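Side-chain contacts in Pcza361.24 (Amycolatopsis orientalis, PDB 3G2M), which probably transfers a methyl group from S-adenosyl-L-methionine to a nitrogen of a glycopeptide antibiotic or its precursor: residues 73-78 and 153-158; 95-100 and 105-110. One frame throughout, in Å; residues are numbered along the deposited sequence.

Contact 1: residues 73-78 and 153-158; sequences REFATR and TVVISS
Arg73 O accepts two hydrogen bonds from Thr77, within the helical turn from which Phe75 reaches Val155 and Ile156. Thr77 N supplies the backbone bond at 2.8 Å to Arg73 O, and Thr77 OG1 adds a second at 2.9 Å to the same oxygen. The hydroxyl sits above the carbonyl plane, 40° out of it. A long salt bridge, Arg78 NE to Glu74 OE1 at 3.7 Å, spans a similar stretch of the helix, with the carboxylate oxygen at the guanidinium edge. Apart from these polar links, the turn makes its contact through a single aromatic ring.

Phe75 points toward the strand, with CG beside the backbone N and anti to the carbonyl carbon (chi1 -83°). The ring meets its two partners in different ways. Val155 comes in obliquely, its CG1 lying 3.9 Å from Phe75 CD1 and its CB 4.0 Å from Phe75 CE1. Ile156 contributes its carbonyl instead: its O lies at the ring edge, near the ring plane, 3.5 Å from Phe75 CZ. The rim hydrogens of a phenyl ring carry slight positive charge, and this approach is consistent with a weakly favourable electrostatic contact. The Ile156 side chain points away from the helix, to pack on Met142 and Phe186.

This is helix-on-sheet packing of the Rossmann-like methyltransferase fold, and Ser157, just after the strand, belongs to the S-adenosyl-L-methionine site. Strand 151-156 is hydrogen-bonded to strand 86-89 through Thr153 and Val155 and to strand 184-191 through Val154. Phe75 extends beyond it to Leu187 and Ser189 of strand 184-191 and Leu286 of strand 284-290, which places helix 69-79 against the middle of the seven-stranded sheet.

Contact 2: residues 95-100 and 105-110; sequences RLTFPF and WEVTAL
Phe100 can be followed atom by atom along the indole of Trp105. Its CB already has two neighbours, Trp105 CE3 at 3.7 Å and, from the strand, Val107 CG2 at 3.9 Å from that same CB. Phe100 CG lies 3.6 Å from Trp105 CE3, and the closest approach of the rings comes one atom further, where Phe100 CD1 is 3.4 Å from Trp105 CZ3. Beyond it, CE1 lies near both CZ3 and CH2, while CZ at the tip only skirts CZ3. The rings form an offset stack, the phenyl ring and the six-membered ring of Trp105 having centroids 4.6 Å apart and planes at 19°. Trp105 CZ3 lies over one face of the phenyl ring and Leu96 O over the opposite face, both toward the rim; the ring thus has the indole on one side and, on the other, the carbonyl of the residue just ahead of the helix.

The backbone reinforces the pairing only lightly. Trp105 N gives a weak hydrogen bond to Phe100 O, 3.5 Å long with an angle of 143° at the hydrogen, and Trp105 CB rests against the same oxygen.

One turn back along the helix, Thr97 divides its side chain between two tasks. Its CG2, anti to the backbone N, touches Val107 CG1 at 4.0 Å and, at 4.2 Å, Ala109 CB; its OG1, beside the backbone N, is hydrogen-bonded to Glu88 OE1. Val107 and Ala109 are alternate strand residues, both facing the helix.

Such packing is characteristic of a beta-alpha-beta unit, here strand 86-89, helix 97-101 and strand 107-111, in the Rossmann-like fold of class I methyltransferases. Within it Arg95, just ahead of the helix, belongs to the S-adenosyl-L-methionine site.

Overall arrangement
The centres of the two contacts lie 10 Å apart, and their residues meet: Phe75 CB is 3.8 Å from Phe100 CE1, and Val155 CG2 is 3.9 Å from Phe100 CE2. Both rest on the seven-stranded sheet, where strand 86-89 lies between strands 107-111 and 151-156. Along the chain, contact 2 is nested within the loop closed by contact 1, so the local pairing of residues 95-100 with 105-110 is enclosed by a longer-range one. At the shared border, Arg95 and Ser157, both binders of S-adenosyl-L-methionine, lie close together, and each is also linked to Glu71 of helix 69-79. The packing therefore continues directly into the cofactor site.

Contact 1: residues 73-78 and 153-158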
loop_
_atom_site.group_PDB
_atom_site.type_symbol
_atom_site.label_atom_id
_atom_site.label_comp_id
_atom_site.label_asym_id
_atom_site.label_seq_id
_atom_site.Cartn_x
_atom_site.Cartn_y
_atom_site.Cartn_z
ATOM N N ARG A 73 -12.512 4.585 24.583
ATOM C CA ARG A 73 -13.734 5.347 24.805
ATOM C C ARG A 73 -14.578 5.448 23.531
ATOM O O ARG A 73 -15.801 5.281 23.580
ATOM C CB ARG A 73 -13.374 6.747 25.306
ATOM C CG ARG A 73 -14.481 7.505 26.030
ATOM C CD ARG A 73 -13.931 8.814 26.587
ATOM N NE ARG A 73 -13.480 9.708 25.518
ATOM C CZ ARG A 73 -12.456 10.556 25.612
ATOM N NH1 ARG A 73 -11.740 10.636 26.731
ATOM N NH2 ARG A 73 -12.138 11.319 24.572
ATOM N N GLU A 74 -13.931 5.717 22.395
ATOM C CA GLU A 74 -14.654 5.816 21.125
ATOM C C GLU A 74 -15.258 4.485 20.714
ATOM O O GLU A 74 -16.384 4.442 20.214
ATOM C CB GLU A 74 -13.784 6.385 20.001
ATOM C CG GLU A 74 -13.720 7.907 19.978
ATOM C CD GLU A 74 -15.062 8.593 19.711
ATOM O OE1 GLU A 74 -15.900 8.070 18.940
ATOM O OE2 GLU A 74 -15.267 9.685 20.268
ATOM N N PHE A 75 -14.510 3.405 20.935
ATOM C CA PHE A 75 -15.017 2.061 20.681
ATOM C C PHE A 75 -16.267 1.803 21.521
ATOM O O PHE A 75 -17.288 1.368 20.991
ATOM C CB PHE A 75 -13.944 1.001 20.943
ATOM C CG PHE A 75 -12.990 0.790 19.784
ATOM C CD1 PHE A 75 -13.420 0.173 18.610
ATOM C CD2 PHE A 75 -11.666 1.196 19.874
ATOM C CE1 PHE A 75 -12.542 -0.025 17.539
ATOM C CE2 PHE A 75 -10.777 0.996 18.805
ATOM C CZ PHE A 75 -11.219 0.380 17.644
ATOM N N ALA A 76 -16.190 2.111 22.816
ATOM C CA ALA A 76 -17.331 1.959 23.729
ATOM C C ALA A 76 -18.539 2.797 23.302
ATOM O O ALA A 76 -19.668 2.304 23.301
ATOM C CB ALA A 76 -16.921 2.298 25.149
ATOM N N THR A 77 -18.289 4.054 22.931
ATOM C CA THR A 77 -19.335 4.978 22.484
ATOM C C THR A 77 -20.079 4.457 21.251
ATOM O O THR A 77 -21.310 4.528 21.185
ATOM C CB THR A 77 -18.744 6.382 22.187
ATOM O OG1 THR A 77 -18.187 6.929 23.389
ATOM C CG2 THR A 77 -19.807 7.335 21.651
ATOM N N ARG A 78 -19.327 3.929 20.290
ATOM C CA ARG A 78 -19.883 3.502 19.005
ATOM C C ARG A 78 -20.540 2.123 19.047
ATOM O O ARG A 78 -21.387 1.816 18.206
ATOM C CB ARG A 78 -18.813 3.559 17.904
ATOM C CG ARG A 78 -18.283 4.966 17.619
ATOM C CD ARG A 78 -19.360 5.875 17.062
ATOM N NE ARG A 78 -19.223 7.241 17.554
ATOM C CZ ARG A 78 -20.172 8.174 17.471
ATOM N NH1 ARG A 78 -21.342 7.903 16.903
ATOM N NH2 ARG A 78 -19.948 9.386 17.961
ATOM N N THR A 153 -19.602 -8.441 18.897
ATOM C CA THR A 153 -18.705 -7.315 18.627
ATOM C C THR A 153 -17.285 -7.822 18.377
ATOM O O THR A 153 -16.760 -8.619 19.153
ATOM C CB THR A 153 -18.665 -6.317 19.817
ATOM O OG1 THR A 153 -19.999 -5.975 20.210
ATOM C CG2 THR A 153 -17.913 -5.038 19.443
ATOM N N VAL A 154 -16.680 -7.363 17.282
ATOM C CA VAL A 154 -15.272 -7.618 16.993
ATOM C C VAL A 154 -14.577 -6.277 16.733
ATOM O O VAL A 154 -15.071 -5.462 15.963
ATOM C CB VAL A 154 -15.080 -8.580 15.779
ATOM C CG1 VAL A 154 -13.588 -8.771 15.465
ATOM C CG2 VAL A 154 -15.739 -9.937 16.037
ATOM N N VAL A 155 -13.438 -6.053 17.382
ATOM C CA VAL A 155 -12.726 -4.770 17.278
ATOM C C VAL A 155 -11.265 -4.934 16.845
ATOM O O VAL A 155 -10.616 -5.937 17.161
ATOM C CB VAL A 155 -12.812 -3.910 18.596
ATOM C CG1 VAL A 155 -14.260 -3.583 18.947
ATOM C CG2 VAL A 155 -12.142 -4.597 19.763
ATOM N N ILE A 156 -10.762 -3.945 16.105
ATOM C CA ILE A 156 -9.352 -3.903 15.731
ATOM C C ILE A 156 -8.853 -2.456 15.717
ATOM O O ILE A 156 -9.558 -1.548 15.273
ATOM C CB ILE A 156 -9.076 -4.638 14.374
ATOM C CG1 ILE A 156 -7.571 -4.866 14.161
ATOM C CG2 ILE A 156 -9.708 -3.903 13.178
ATOM C CD1 ILE A 156 -7.256 -5.800 13.003
ATOM N N SER A 157 -7.639 -2.259 16.216
ATOM C CA SER A 157 -7.052 -0.932 16.313
ATOM C C SER A 157 -6.255 -0.576 15.062
ATOM O O SER A 157 -5.715 -1.462 14.387
ATOM C CB SER A 157 -6.168 -0.845 17.560
ATOM O OG SER A 157 -5.768 0.495 17.809
ATOM N N SER A 158 -6.176 0.724 14.768
ATOM C CA SER A 158 -5.450 1.228 13.595
ATOM C C SER A 158 -4.062 0.621 13.401
ATOM O O SER A 158 -3.712 0.213 12.299
ATOM C CB SER A 158 -5.313 2.752 13.669
ATOM O OG SER A 158 -4.689 3.225 12.491
#

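Contact 2: residues 95-100 and 105-110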
loop_
_atom_site.group_PDB
_atom_site.type_symbol
_atom_site.label_atom_id
_atom_site.label_comp_id
_atom_site.label_asym_id
_atom_site.label_seq_id
_atom_site.Cartn_x
_atom_site.Cartn_y
_atom_site.Cartn_z
ATOM N N ARG A 95 -3.332 -2.637 25.797
ATOM C CA ARG A 95 -3.430 -1.175 25.738
ATOM C C ARG A 95 -4.897 -0.725 25.676
ATOM O O ARG A 95 -5.277 0.275 26.296
ATOM C CB ARG A 95 -2.644 -0.637 24.538
ATOM C CG ARG A 95 -2.525 0.889 24.474
ATOM C CD ARG A 95 -1.922 1.334 23.147
ATOM N NE ARG A 95 -2.677 0.819 22.008
ATOM C CZ ARG A 95 -3.541 1.525 21.281
ATOM N NH1 ARG A 95 -3.771 2.804 21.548
ATOM N NH2 ARG A 95 -4.174 0.945 20.271
ATOM N N LEU A 96 -5.719 -1.471 24.939
ATOM C CA LEU A 96 -7.164 -1.232 24.919
ATOM C C LEU A 96 -7.945 -2.249 25.752
ATOM O O LEU A 96 -9.037 -1.945 26.236
ATOM C CB LEU A 96 -7.712 -1.219 23.484
ATOM C CG LEU A 96 -7.181 -0.207 22.467
ATOM C CD1 LEU A 96 -7.939 -0.375 21.147
ATOM C CD2 LEU A 96 -7.285 1.226 22.962
ATOM N N THR A 97 -7.388 -3.448 25.916
ATOM C CA THR A 97 -8.100 -4.530 26.598
ATOM C C THR A 97 -8.451 -4.188 28.046
ATOM O O THR A 97 -9.561 -4.467 28.492
ATOM C CB THR A 97 -7.311 -5.853 26.600
ATOM O OG1 THR A 97 -6.678 -6.049 25.328
ATOM C CG2 THR A 97 -8.241 -7.030 26.893
ATOM N N PHE A 98 -7.506 -3.601 28.772
ATOM C CA PHE A 98 -7.735 -3.255 30.175
ATOM C C PHE A 98 -8.783 -2.142 30.333
ATOM O O PHE A 98 -9.683 -2.271 31.166
ATOM C CB PHE A 98 -6.415 -2.955 30.898
ATOM C CG PHE A 98 -5.576 -4.183 31.147
ATOM C CD1 PHE A 98 -5.800 -4.980 32.265
ATOM C CD2 PHE A 98 -4.580 -4.557 30.248
ATOM C CE1 PHE A 98 -5.036 -6.127 32.495
ATOM C CE2 PHE A 98 -3.814 -5.704 30.464
ATOM C CZ PHE A 98 -4.043 -6.488 31.593
ATOM N N PRO A 99 -8.681 -1.052 29.540
ATOM C CA PRO A 99 -9.826 -0.137 29.443
ATOM C C PRO A 99 -11.165 -0.820 29.118
ATOM O O PRO A 99 -12.183 -0.453 29.703
ATOM C CB PRO A 99 -9.416 0.810 28.317
ATOM C CG PRO A 99 -7.937 0.846 28.395
ATOM C CD PRO A 99 -7.520 -0.542 28.786
ATOM N N PHE A 100 -11.168 -1.790 28.199
ATOM C CA PHE A 100 -12.392 -2.529 27.863
ATOM C C PHE A 100 -12.935 -3.332 29.049
ATOM O O PHE A 100 -14.139 -3.342 29.299
ATOM C CB PHE A 100 -12.177 -3.474 26.670
ATOM C CG PHE A 100 -12.029 -2.776 25.340
ATOM C CD1 PHE A 100 -12.610 -1.531 25.105
ATOM C CD2 PHE A 100 -11.325 -3.393 24.303
ATOM C CE1 PHE A 100 -12.479 -0.899 23.862
ATOM C CE2 PHE A 100 -11.185 -2.771 23.054
ATOM C CZ PHE A 100 -11.761 -1.525 22.830
ATOM N N TRP A 105 -16.864 -5.304 30.196
ATOM C CA TRP A 105 -16.862 -6.233 29.060
ATOM C C TRP A 105 -16.196 -7.572 29.367
ATOM O O TRP A 105 -15.189 -7.629 30.067
ATOM C CB TRP A 105 -16.125 -5.606 27.873
ATOM C CG TRP A 105 -16.797 -4.415 27.241
ATOM C CD1 TRP A 105 -17.861 -3.701 27.733
ATOM C CD2 TRP A 105 -16.416 -3.775 26.020
ATOM N NE1 TRP A 105 -18.174 -2.672 26.879
ATOM C CE2 TRP A 105 -17.304 -2.692 25.819
ATOM C CE3 TRP A 105 -15.413 -4.016 25.064
ATOM C CZ2 TRP A 105 -17.221 -1.850 24.705
ATOM C CZ3 TRP A 105 -15.333 -3.181 23.952
ATOM C CH2 TRP A 105 -16.235 -2.107 23.785
ATOM N N GLU A 106 -16.782 -8.643 28.841
ATOM C CA GLU A 106 -16.073 -9.897 28.665
ATOM C C GLU A 106 -15.310 -9.753 27.351
ATOM O O GLU A 106 -15.906 -9.403 26.323
ATOM C CB GLU A 106 -17.051 -11.062 28.554
ATOM C CG GLU A 106 -17.774 -11.430 29.841
ATOM C CD GLU A 106 -18.657 -12.647 29.655
ATOM O OE1 GLU A 106 -19.897 -12.488 29.642
ATOM O OE2 GLU A 106 -18.109 -13.761 29.500
ATOM N N VAL A 107 -13.999 -9.982 27.384
ATOM C CA VAL A 107 -13.168 -9.810 26.182
ATOM C C VAL A 107 -12.348 -11.062 25.900
ATOM O O VAL A 107 -11.689 -11.597 26.795
ATOM C CB VAL A 107 -12.218 -8.574 26.267
ATOM C CG1 VAL A 107 -11.484 -8.348 24.930
ATOM C CG2 VAL A 107 -12.984 -7.313 26.638
ATOM N N THR A 108 -12.424 -11.538 24.660
ATOM C CA THR A 108 -11.470 -12.511 24.148
ATOM C C THR A 108 -10.415 -11.711 23.392
ATOM O O THR A 108 -10.726 -11.022 22.417
ATOM C CB THR A 108 -12.135 -13.554 23.235
ATOM O OG1 THR A 108 -13.120 -14.274 23.984
ATOM C CG2 THR A 108 -11.102 -14.547 22.686
ATOM N N ALA A 109 -9.183 -11.755 23.887
ATOM C CA ALA A 109 -8.101 -10.983 23.295
ATOM C C ALA A 109 -7.197 -11.929 22.514
ATOM O O ALA A 109 -6.646 -12.868 23.074
ATOM C CB ALA A 109 -7.331 -10.248 24.367
ATOM N N LEU A 110 -7.078 -11.681 21.212
ATOM C CA LEU A 110 -6.301 -12.535 20.317
ATOM C C LEU A 110 -4.968 -11.879 19.973
ATOM O O LEU A 110 -4.935 -10.722 19.552
ATOM C CB LEU A 110 -7.092 -12.791 19.026
ATOM C CG LEU A 110 -6.457 -13.716 17.983
ATOM C CD1 LEU A 110 -6.977 -15.130 18.176
ATOM C CD2 LEU A 110 -6.732 -13.243 16.568
#